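Long-range contacts in fucose-specific lectin (Aleuria aurantia, PDB 6GKE), which binds L-fucose, with its strongest preference for alpha-1,6-linked core fucose on glycoproteins, and may act as an antifungal protein: residues A116-G121 / R131-K136; S143-V148 / G156-S161; T166-T171 / L178-Q183. The protein carries 1 engineered substitution. One frame throughout, in Å; residues are numbered along the deposited sequence.

Contact 1. Residues A116-G121 / R131-K136; sequences AALQWG and RVYYQK. With FUC (alpha-L-fucopyranose), chain E.
Leu118 and Arg131 face each other in an antiparallel hydrogen-bonded pair of the inner hairpin of one propeller blade, and from here a single arginine runs out to a bound fucose. In a six-bladed beta-propeller the first two strands of a blade lie nearest the central axis of the propeller, and the end of this hairpin helps line a fucose site between two adjacent blades. Arg131 traces the whole route. Its CB and CG both lie 3.7 Å from CD1 of Leu118, so the aliphatic start of the arginine is packed against the neighbouring strand. At chi2 the chain bends (-69°) and leaves the leucine for the ligand, bringing CD within 3.3 Å of fucose O4. NE then donates to the same O4 at 2.8 Å and, weakly, to the ring oxygen O5. The stronger grip on O5 comes from NH2, at 2.9 Å and nearly straight (163°). NH1 turns instead to Ser150, whose hydroxyl accepts from it, and this bond, with those to the sugar, should restrain the guanidinium.

Trp120 completes the arrangement. Its CH2 corner sits over one face of the guanidinium, 3.6 Å from NH2, with the two planes 60° apart; the group is therefore covered on that face while its edge serves the sugar. Trp120 CH2 also approaches C6, the methyl carbon of fucose. Deeper in the blade, Leu118 bears obliquely on Tyr133, CD2 lying 4.1 Å from CE2, while Leu178 of the next blade packs on Leu118, Trp120 and Tyr133. At the far end of the pairing, Tyr133 N donates to Ala116 O at 2.8 Å.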
loop_
_atom_site.group_PDB
_atom_site.type_symbol
_atom_site.label_atom_id
_atom_site.label_comp_id
_atom_site.label_asym_id
_atom_site.label_seq_id
_atom_site.Cartn_x
_atom_site.Cartn_y
_atom_site.Cartn_z
ATOM N N ALA A 116 5.366 3.824 21.492
ATOM C CA ALA A 116 6.766 4.166 21.631
ATOM C C ALA A 116 7.311 3.421 22.842
ATOM O O ALA A 116 6.560 3.039 23.737
ATOM C CB ALA A 116 6.954 5.655 21.785
ATOM N N ALA A 117 8.627 3.228 22.871
ATOM C CA ALA A 117 9.247 2.586 24.002
ATOM C C ALA A 117 10.645 3.156 24.202
ATOM O O ALA A 117 11.291 3.605 23.258
ATOM C CB ALA A 117 9.296 1.083 23.828
ATOM N N LEU A 118 11.095 3.099 25.456
ATOM C CA LEU A 118 12.463 3.439 25.802
ATOM C C LEU A 118 12.973 2.441 26.841
ATOM O O LEU A 118 12.205 1.701 27.460
ATOM C CB LEU A 118 12.562 4.890 26.296
ATOM C CG LEU A 118 11.753 5.267 27.540
ATOM C CD1 LEU A 118 12.359 4.726 28.830
ATOM C CD2 LEU A 118 11.619 6.784 27.635
ATOM N N GLN A 119 14.291 2.444 27.028
ATOM C CA GLN A 119 14.929 1.593 28.001
ATOM C C GLN A 119 16.175 2.308 28.518
ATOM O O GLN A 119 16.857 2.985 27.756
ATOM C CB GLN A 119 15.290 0.245 27.371
ATOM C CG GLN A 119 15.819 -0.802 28.345
ATOM C CD GLN A 119 17.262 -0.681 28.780
ATOM O OE1 GLN A 119 17.605 -1.097 29.887
ATOM N NE2 GLN A 119 18.126 -0.154 27.920
ATOM N N TRP A 120 16.480 2.109 29.801
ATOM C CA TRP A 120 17.792 2.502 30.317
ATOM C C TRP A 120 18.233 1.517 31.396
ATOM O O TRP A 120 17.422 0.931 32.104
ATOM C CB TRP A 120 17.808 3.935 30.881
ATOM C CG TRP A 120 17.376 3.995 32.313
ATOM C CD1 TRP A 120 18.178 3.862 33.409
ATOM C CD2 TRP A 120 16.031 4.095 32.812
ATOM N NE1 TRP A 120 17.432 3.886 34.554
ATOM C CE2 TRP A 120 16.112 4.037 34.221
ATOM C CE3 TRP A 120 14.774 4.255 32.215
ATOM C CZ2 TRP A 120 14.987 4.125 35.036
ATOM C CZ3 TRP A 120 13.662 4.343 33.026
ATOM C CH2 TRP A 120 13.771 4.276 34.414
ATOM N N GLY A 121 19.553 1.403 31.527
ATOM C CA GLY A 121 20.171 0.749 32.658
ATOM C C GLY A 121 20.594 -0.688 32.397
ATOM O O GLY A 121 21.515 -1.182 33.045
ATOM N N ARG A 131 10.016 1.429 29.474
ATOM C CA ARG A 131 8.761 2.175 29.526
ATOM C C ARG A 131 8.130 2.111 28.138
ATOM O O ARG A 131 8.821 2.323 27.140
ATOM C CB ARG A 131 8.992 3.629 29.949
ATOM C CG ARG A 131 9.734 3.805 31.270
ATOM C CD ARG A 131 8.907 3.369 32.466
ATOM N NE ARG A 131 9.555 3.601 33.753
ATOM C CZ ARG A 131 10.302 2.723 34.423
ATOM N NH1 ARG A 131 10.658 1.570 33.872
ATOM N NH2 ARG A 131 10.694 3.002 35.658
ATOM N N VAL A 132 6.826 1.822 28.101
ATOM C CA VAL A 132 6.064 1.705 26.871
ATOM C C VAL A 132 4.922 2.722 26.923
ATOM O O VAL A 132 4.231 2.809 27.934
ATOM C CB VAL A 132 5.530 0.276 26.673
ATOM C CG1 VAL A 132 4.730 0.158 25.386
ATOM C CG2 VAL A 132 6.649 -0.749 26.702
ATOM N N TYR A 133 4.745 3.466 25.826
ATOM C CA TYR A 133 3.765 4.543 25.736
ATOM C C TYR A 133 2.737 4.200 24.662
ATOM O O TYR A 133 3.086 3.734 23.574
ATOM C CB TYR A 133 4.470 5.875 25.452
ATOM C CG TYR A 133 5.452 6.205 26.542
ATOM C CD1 TYR A 133 5.049 6.872 27.689
ATOM C CD2 TYR A 133 6.756 5.738 26.486
ATOM C CE1 TYR A 133 5.923 7.091 28.742
ATOM C CE2 TYR A 133 7.638 5.945 27.533
ATOM C CZ TYR A 133 7.221 6.614 28.668
ATOM O OH TYR A 133 8.107 6.789 29.697
ATOM N N TYR A 134 1.468 4.439 24.997
ATOM C CA TYR A 134 0.341 4.028 24.178
ATOM C C TYR A 134 -0.848 4.929 24.511
ATOM O O TYR A 134 -0.825 5.677 25.482
ATOM C CB TYR A 134 -0.016 2.558 24.440
ATOM C CG TYR A 134 -0.518 2.296 25.840
ATOM C CD1 TYR A 134 0.349 2.177 26.914
ATOM C CD2 TYR A 134 -1.874 2.205 26.107
ATOM C CE1 TYR A 134 -0.110 1.979 28.209
ATOM C CE2 TYR A 134 -2.349 2.002 27.393
ATOM C CZ TYR A 134 -1.468 1.885 28.450
ATOM O OH TYR A 134 -1.922 1.696 29.724
ATOM N N GLN A 135 -1.910 4.814 23.714
ATOM C CA GLN A 135 -3.161 5.495 24.004
ATOM C C GLN A 135 -4.278 4.465 24.145
ATOM O O GLN A 135 -4.266 3.416 23.503
ATOM C CB GLN A 135 -3.495 6.511 22.918
ATOM C CG GLN A 135 -2.417 7.576 22.814
ATOM C CD GLN A 135 -2.879 8.794 22.061
ATOM O OE1 GLN A 135 -2.976 8.793 20.832
ATOM N NE2 GLN A 135 -3.201 9.842 22.798
ATOM N N LYS A 136 -5.259 4.810 24.981
ATOM C CA LYS A 136 -6.436 3.978 25.213
ATOM C C LYS A 136 -7.574 4.356 24.259
ATOM O O LYS A 136 -8.425 3.521 23.962
ATOM C CB LYS A 136 -6.931 4.145 26.650
ATOM C CG LYS A 136 -6.010 3.592 27.722
ATOM C CD LYS A 136 -6.578 3.754 29.113
ATOM C CE LYS A 136 -5.711 3.149 30.195
ATOM N NZ LYS A 136 -6.391 3.167 31.511
HETATM C C1 FUC E . 8.215 5.166 37.480
HETATM C C2 FUC E . 6.970 5.583 36.707
HETATM C C3 FUC E . 7.171 7.006 36.167
HETATM C C4 FUC E . 8.457 7.084 35.339
HETATM C C5 FUC E . 9.609 6.693 36.255
HETATM C C6 FUC E . 10.956 6.782 35.568
HETATM O O1 FUC E . 8.249 5.935 38.681
HETATM O O2 FUC E . 5.811 5.482 37.557
HETATM O O3 FUC E . 6.030 7.428 35.420
HETATM O O4 FUC E . 8.446 6.168 34.242
HETATM O O5 FUC E . 9.413 5.354 36.711
#

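Contact 2. Residues S143-V148 / G156-S161; sequences SIHEYV and GASFGS. With FUC (alpha-L-fucopyranose), chain E.
Glu146 meets Ala157 across the outer hairpin of the same propeller blade, and three kinds of interaction hold the pair of strands together. Backbone bonds come first. Ile144 and Phe159 exchange regular antiparallel hydrogen bonds, but Gly156 and Ala157 together face Glu146 in a beta bulge: Gly156 N donates to Glu146 O at 2.8 Å from above the carbonyl plane, whereas Glu146 N reaches Ala157 O only through a weak bond.

Aromatic packing follows. In the conformers described here, Ser158 CB makes a CH-pi contact over the face of the His145 ring, 3.8 Å from its centroid, and Ile144 CG2 lies 4.0 Å from Phe159 CE1. The Phe159 ring also stacks with His192 of the next blade.

Hydrogen bonds to the carboxylate form the third group. With CG anti to the backbone N (chi1 178°) and the rest extended, Glu146 carries both oxygens to fucose: OE1 accepts from O3 at 2.6 Å, OE2 from O4 at 2.7 Å. Ala157 N donates to OE1 on its anti side at 3.0 Å, and Tyr133 OH adds a weak bond to OE2. Each carboxylate oxygen thus has one sugar and one protein donor, which should restrain the group and would probably favour its ionised form, ready to receive two adjacent hydroxyls.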
loop_
_atom_site.group_PDB
_atom_site.type_symbol
_atom_site.label_atom_id
_atom_site.label_comp_id
_atom_site.label_asym_id
_atom_site.label_seq_id
_atom_site.Cartn_x
_atom_site.Cartn_y
_atom_site.Cartn_z
ATOM N N SER A 143 -5.250 11.081 26.178
ATOM C CA SER A 143 -3.971 11.136 26.869
ATOM C C SER A 143 -3.027 10.040 26.362
ATOM O O SER A 143 -3.429 9.094 25.680
ATOM C CB SER A 143 -4.158 11.036 28.356
ATOM O OG SER A 143 -4.675 9.763 28.711
ATOM N N ILE A 144 -1.753 10.208 26.717
ATOM C CA ILE A 144 -0.767 9.159 26.573
ATOM C C ILE A 144 -0.633 8.442 27.917
ATOM O O ILE A 144 -0.584 9.077 28.963
ATOM C CB ILE A 144 0.568 9.732 26.073
ATOM C CG1 ILE A 144 0.424 10.215 24.630
ATOM C CG2 ILE A 144 1.704 8.729 26.235
ATOM C CD1 ILE A 144 1.516 11.157 24.204
ATOM N N HIS A 145 -0.595 7.112 27.848
ATOM C CA HIS A 145 -0.435 6.256 28.999
ATOM C C HIS A 145 0.907 5.533 28.916
ATOM O O HIS A 145 1.432 5.310 27.830
ATOM C CB HIS A 145 -1.578 5.245 29.072
ATOM C CG HIS A 145 -2.899 5.887 29.310
ATOM N ND1 HIS A 145 -3.457 5.975 30.572
ATOM C CD2 HIS A 145 -3.757 6.508 28.470
ATOM C CE1 HIS A 145 -4.618 6.598 30.487
ATOM N NE2 HIS A 145 -4.822 6.935 29.211
ATOM N N GLU A 146 1.408 5.133 30.084
ATOM C CA GLU A 146 2.711 4.505 30.223
ATOM C C GLU A 146 2.558 3.169 30.953
ATOM O O GLU A 146 1.861 3.099 31.971
ATOM C CB GLU A 146 3.608 5.448 31.024
ATOM C CG GLU A 146 5.011 4.943 31.309
ATOM C CD GLU A 146 5.726 5.793 32.343
ATOM O OE1 GLU A 146 5.128 5.989 33.424
ATOM O OE2 GLU A 146 6.862 6.252 32.073
ATOM N N TYR A 147 3.244 2.136 30.455
ATOM C CA TYR A 147 3.419 0.879 31.193
ATOM C C TYR A 147 4.911 0.736 31.512
ATOM O O TYR A 147 5.774 1.134 30.730
ATOM C CB TYR A 147 2.790 -0.333 30.475
ATOM C CG TYR A 147 1.797 -1.027 31.374
ATOM C CD1 TYR A 147 0.545 -0.467 31.587
ATOM C CD2 TYR A 147 2.136 -2.144 32.125
ATOM C CE1 TYR A 147 -0.343 -0.999 32.507
ATOM C CE2 TYR A 147 1.258 -2.688 33.052
ATOM C CZ TYR A 147 0.016 -2.111 33.248
ATOM O OH TYR A 147 -0.857 -2.610 34.175
ATOM N N VAL A 148 5.180 0.176 32.690
ATOM C CA VAL A 148 6.473 0.260 33.358
ATOM C C VAL A 148 7.009 -1.144 33.637
ATOM O O VAL A 148 6.318 -1.927 34.282
ATOM C CB VAL A 148 6.292 1.011 34.693
ATOM C CG1 VAL A 148 7.533 0.963 35.571
ATOM C CG2 VAL A 148 5.833 2.443 34.469
ATOM N N GLY A 156 2.077 3.054 34.776
ATOM C CA GLY A 156 2.740 4.289 35.114
ATOM C C GLY A 156 1.822 5.482 34.939
ATOM O O GLY A 156 0.654 5.454 35.331
ATOM N N ALA A 157 2.378 6.537 34.347
ATOM C CA ALA A 157 1.726 7.830 34.260
ATOM C C ALA A 157 0.733 7.889 33.094
ATOM O O ALA A 157 0.713 7.042 32.204
ATOM C CB ALA A 157 2.774 8.909 34.114
ATOM N N SER A 158 -0.085 8.944 33.135
ATOM C CA SER A 158 -0.818 9.382 31.966
ATOM C C SER A 158 -0.754 10.909 31.903
ATOM O O SER A 158 -0.756 11.595 32.918
ATOM C CB SER A 158 -2.229 8.869 31.947
ATOM O OG SER A 158 -3.001 9.514 32.939
ATOM N N PHE A 159 -0.621 11.412 30.673
ATOM C CA PHE A 159 -0.362 12.830 30.458
ATOM C C PHE A 159 -0.692 13.212 29.018
ATOM O O PHE A 159 -0.758 12.363 28.136
ATOM C CB PHE A 159 1.097 13.178 30.776
ATOM C CG PHE A 159 2.122 12.317 30.080
ATOM C CD1 PHE A 159 2.501 12.563 28.768
ATOM C CD2 PHE A 159 2.708 11.253 30.745
ATOM C CE1 PHE A 159 3.437 11.755 28.138
ATOM C CE2 PHE A 159 3.646 10.449 30.115
ATOM C CZ PHE A 159 4.002 10.698 28.811
ATOM N N GLY A 160 -0.886 14.513 28.802
ATOM C CA GLY A 160 -1.039 15.057 27.474
ATOM C C GLY A 160 -2.479 15.044 27.002
ATOM O O GLY A 160 -3.328 14.328 27.522
ATOM N N SER A 161 -2.722 15.846 25.968
ATOM C CA SER A 161 -3.983 15.901 25.250
ATOM C C SER A 161 -3.657 16.019 23.760
ATOM O O SER A 161 -3.110 17.038 23.335
ATOM C CB SER A 161 -4.817 17.047 25.736
ATOM O OG SER A 161 -6.063 17.105 25.064
HETATM C C1 FUC E . 8.215 5.166 37.480
HETATM C C2 FUC E . 6.970 5.583 36.707
HETATM C C3 FUC E . 7.171 7.006 36.167
HETATM C C4 FUC E . 8.457 7.084 35.339
HETATM C C5 FUC E . 9.609 6.693 36.255
HETATM C C6 FUC E . 10.956 6.782 35.568
HETATM O O1 FUC E . 8.249 5.935 38.681
HETATM O O2 FUC E . 5.811 5.482 37.557
HETATM O O3 FUC E . 6.030 7.428 35.420
HETATM O O4 FUC E . 8.446 6.168 34.242
HETATM O O5 FUC E . 9.413 5.354 36.711
#

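Contact 3. Residues T166-T171 / L178-Q183; sequences TGIGAT and LRIYYQ. With FUC (alpha-L-fucopyranose), chain F.
Thr171 and Arg179 form an antiparallel hydrogen-bonded pair in the inner hairpin of the following propeller blade. Together with Tyr181 and Thr166, the threonine accounts for much of the surface that the two strands bury in each other. Its backbone bonds with Arg179 run both ways: Thr171 N donates to Arg179 O at 3.0 Å and Arg179 N to Thr171 O at 2.9 Å. Its side chain is divided in purpose. OG1, anti to the backbone N (chi1 -174°), is directed to the hydroxyl of Ser218 in the next blade, while the methyl CG2 approaches the edge of the Tyr181 ring.

Tyr181 lies opposite Gly169, a residue without a side chain, and its ring passes beside Gly169 O. The strands are closely tied at this pair, with Tyr181 N donating to Gly169 O at 2.8 Å. Farther out, the phenol hydroxyl is bonded to Glu191, a fucose-binding residue. On the other side of the sheet Ala170 CB rests on Ile180 CD1 at 3.7 Å.

Thr166 continues the pairing beyond the regular strand. Its OG1 accepts from Gln183 N at 2.9 Å and donates to Gly167 O at 2.7 Å, arriving in the carbonyl plane on a lone pair. One hydroxyl thus takes the place of a main-chain acceptor.

At the opposite end, Arg179 extends from the hairpin to a fucose, NE donating to O4 at 2.9 Å and NH2 to O5 at 2.8 Å. NH1 bonds to Leu178 O, and Asp195 forms a salt bridge with NH2. Leu178 O and Asp195 hold the group while NE and NH2 meet the sugar; the Asp195 carboxylate probably offsets part of its charge.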
loop_
_atom_site.group_PDB
_atom_site.type_symbol
_atom_site.label_atom_id
_atom_site.label_comp_id
_atom_site.label_asym_id
_atom_site.label_seq_id
_atom_site.Cartn_x
_atom_site.Cartn_y
_atom_site.Cartn_z
ATOM N N THR A 166 -1.966 10.222 17.788
ATOM C CA THR A 166 -0.715 10.971 17.683
ATOM C C THR A 166 0.496 10.054 17.501
ATOM O O THR A 166 0.613 8.986 18.112
ATOM C CB THR A 166 -0.492 11.831 18.936
ATOM O OG1 THR A 166 0.688 12.608 18.749
ATOM C CG2 THR A 166 -0.377 11.024 20.212
ATOM N N GLY A 167 1.478 10.564 16.756
ATOM C CA GLY A 167 2.820 10.046 16.869
ATOM C C GLY A 167 3.330 10.205 18.292
ATOM O O GLY A 167 2.919 11.122 19.013
ATOM N N ILE A 168 4.232 9.310 18.696
ATOM C CA ILE A 168 4.867 9.362 20.013
ATOM C C ILE A 168 6.344 9.024 19.825
ATOM O O ILE A 168 6.658 7.986 19.261
ATOM C CB ILE A 168 4.234 8.390 21.033
ATOM C CG1 ILE A 168 2.706 8.473 21.067
ATOM C CG2 ILE A 168 4.841 8.628 22.410
ATOM C CD1 ILE A 168 2.047 7.371 21.871
ATOM N N GLY A 169 7.218 9.913 20.302
ATOM C CA GLY A 169 8.638 9.650 20.413
ATOM C C GLY A 169 9.017 9.512 21.876
ATOM O O GLY A 169 8.469 10.219 22.714
ATOM N N ALA A 170 9.922 8.589 22.196
ATOM C CA ALA A 170 10.295 8.353 23.591
ATOM C C ALA A 170 11.789 8.052 23.671
ATOM O O ALA A 170 12.271 7.146 23.004
ATOM C CB ALA A 170 9.491 7.217 24.174
ATOM N N THR A 171 12.509 8.780 24.525
ATOM C CA THR A 171 13.938 8.534 24.661
ATOM C C THR A 171 14.364 8.735 26.117
ATOM O O THR A 171 13.879 9.637 26.801
ATOM C CB THR A 171 14.723 9.391 23.658
ATOM O OG1 THR A 171 16.105 9.031 23.697
ATOM C CG2 THR A 171 14.593 10.879 23.890
ATOM N N LEU A 178 13.742 10.899 31.278
ATOM C CA LEU A 178 12.910 10.528 30.132
ATOM C C LEU A 178 12.370 11.772 29.437
ATOM O O LEU A 178 11.992 12.735 30.103
ATOM C CB LEU A 178 11.719 9.689 30.602
ATOM C CG LEU A 178 12.027 8.590 31.611
ATOM C CD1 LEU A 178 10.761 7.805 31.908
ATOM C CD2 LEU A 178 13.142 7.667 31.133
ATOM N N ARG A 179 12.282 11.711 28.105
ATOM C CA ARG A 179 11.640 12.755 27.327
ATOM C C ARG A 179 10.699 12.099 26.317
ATOM O O ARG A 179 11.104 11.210 25.560
ATOM C CB ARG A 179 12.664 13.640 26.610
ATOM C CG ARG A 179 13.585 14.421 27.540
ATOM C CD ARG A 179 12.859 15.464 28.379
ATOM N NE ARG A 179 13.759 16.254 29.211
ATOM C CZ ARG A 179 14.152 15.932 30.444
ATOM N NH1 ARG A 179 13.766 14.798 31.012
ATOM N NH2 ARG A 179 14.939 16.761 31.113
ATOM N N ILE A 180 9.444 12.552 26.336
ATOM C CA ILE A 180 8.370 12.016 25.504
ATOM C C ILE A 180 7.847 13.151 24.628
ATOM O O ILE A 180 7.566 14.237 25.134
ATOM C CB ILE A 180 7.231 11.428 26.361
ATOM C CG1 ILE A 180 7.746 10.509 27.476
ATOM C CG2 ILE A 180 6.196 10.760 25.467
ATOM C CD1 ILE A 180 8.559 9.318 27.015
ATOM N N TYR A 181 7.728 12.881 23.326
ATOM C CA TYR A 181 7.310 13.858 22.326
ATOM C C TYR A 181 6.022 13.363 21.679
ATOM O O TYR A 181 5.891 12.192 21.353
ATOM C CB TYR A 181 8.415 14.075 21.286
ATOM C CG TYR A 181 9.678 14.561 21.936
ATOM C CD1 TYR A 181 9.871 15.904 22.203
ATOM C CD2 TYR A 181 10.625 13.665 22.398
ATOM C CE1 TYR A 181 10.988 16.350 22.890
ATOM C CE2 TYR A 181 11.749 14.092 23.084
ATOM C CZ TYR A 181 11.927 15.440 23.341
ATOM O OH TYR A 181 13.023 15.853 24.051
ATOM N N TYR A 182 5.069 14.273 21.499
ATOM C CA TYR A 182 3.764 13.916 20.952
ATOM C C TYR A 182 3.167 15.163 20.305
ATOM O O TYR A 182 3.672 16.255 20.514
ATOM C CB TYR A 182 2.860 13.371 22.060
ATOM C CG TYR A 182 2.578 14.378 23.146
ATOM C CD1 TYR A 182 3.457 14.571 24.198
ATOM C CD2 TYR A 182 1.456 15.186 23.088
ATOM C CE1 TYR A 182 3.223 15.526 25.171
ATOM C CE2 TYR A 182 1.199 16.139 24.059
ATOM C CZ TYR A 182 2.088 16.315 25.103
ATOM O OH TYR A 182 1.831 17.268 26.047
ATOM N N GLN A 183 2.084 14.995 19.545
ATOM C CA GLN A 183 1.450 16.123 18.892
ATOM C C GLN A 183 0.147 16.443 19.626
ATOM O O GLN A 183 -0.759 15.617 19.701
ATOM C CB GLN A 183 1.216 15.829 17.413
ATOM C CG GLN A 183 0.706 17.040 16.642
ATOM C CD GLN A 183 0.704 16.803 15.153
ATOM O OE1 GLN A 183 0.378 15.715 14.685
ATOM N NE2 GLN A 183 1.048 17.828 14.393
HETATM C C1 FUC F . 14.308 20.272 30.066
HETATM C C2 FUC F . 13.352 20.492 28.905
HETATM C C3 FUC F . 14.135 20.718 27.611
HETATM C C4 FUC F . 15.088 19.544 27.381
HETATM C C5 FUC F . 16.029 19.448 28.575
HETATM C C6 FUC F . 17.013 18.293 28.454
HETATM O O1 FUC F . 14.963 21.509 30.312
HETATM O O2 FUC F . 12.492 21.604 29.198
HETATM O O3 FUC F . 13.247 20.941 26.516
HETATM O O4 FUC F . 14.378 18.308 27.286
HETATM O O5 FUC F . 15.255 19.241 29.767
HETATM O O HOH W 1 0.846 12.885 15.029
#

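Contacts 1 and 2 belong to one four-stranded blade and touch through its two middle strands; contact 3 opens the next blade. The two inner hairpins, contacts 1 and 3, are buried and joined by backbone bonds with apolar side chains packed on them, each sending one arginine to its own fucose. Contact 2, farther from the centre of the chain, is partly exposed, bulged and more polar, and it supplies a carboxylate to the sugar already held by contact 1. Between blades the join is apolar: Tyr133 CZ of contact 1 lies 3.4 Å from Ile180 CD1 of contact 3, and Phe159 CE1 of contact 2 lies 4.0 Å from Ile180 CG2.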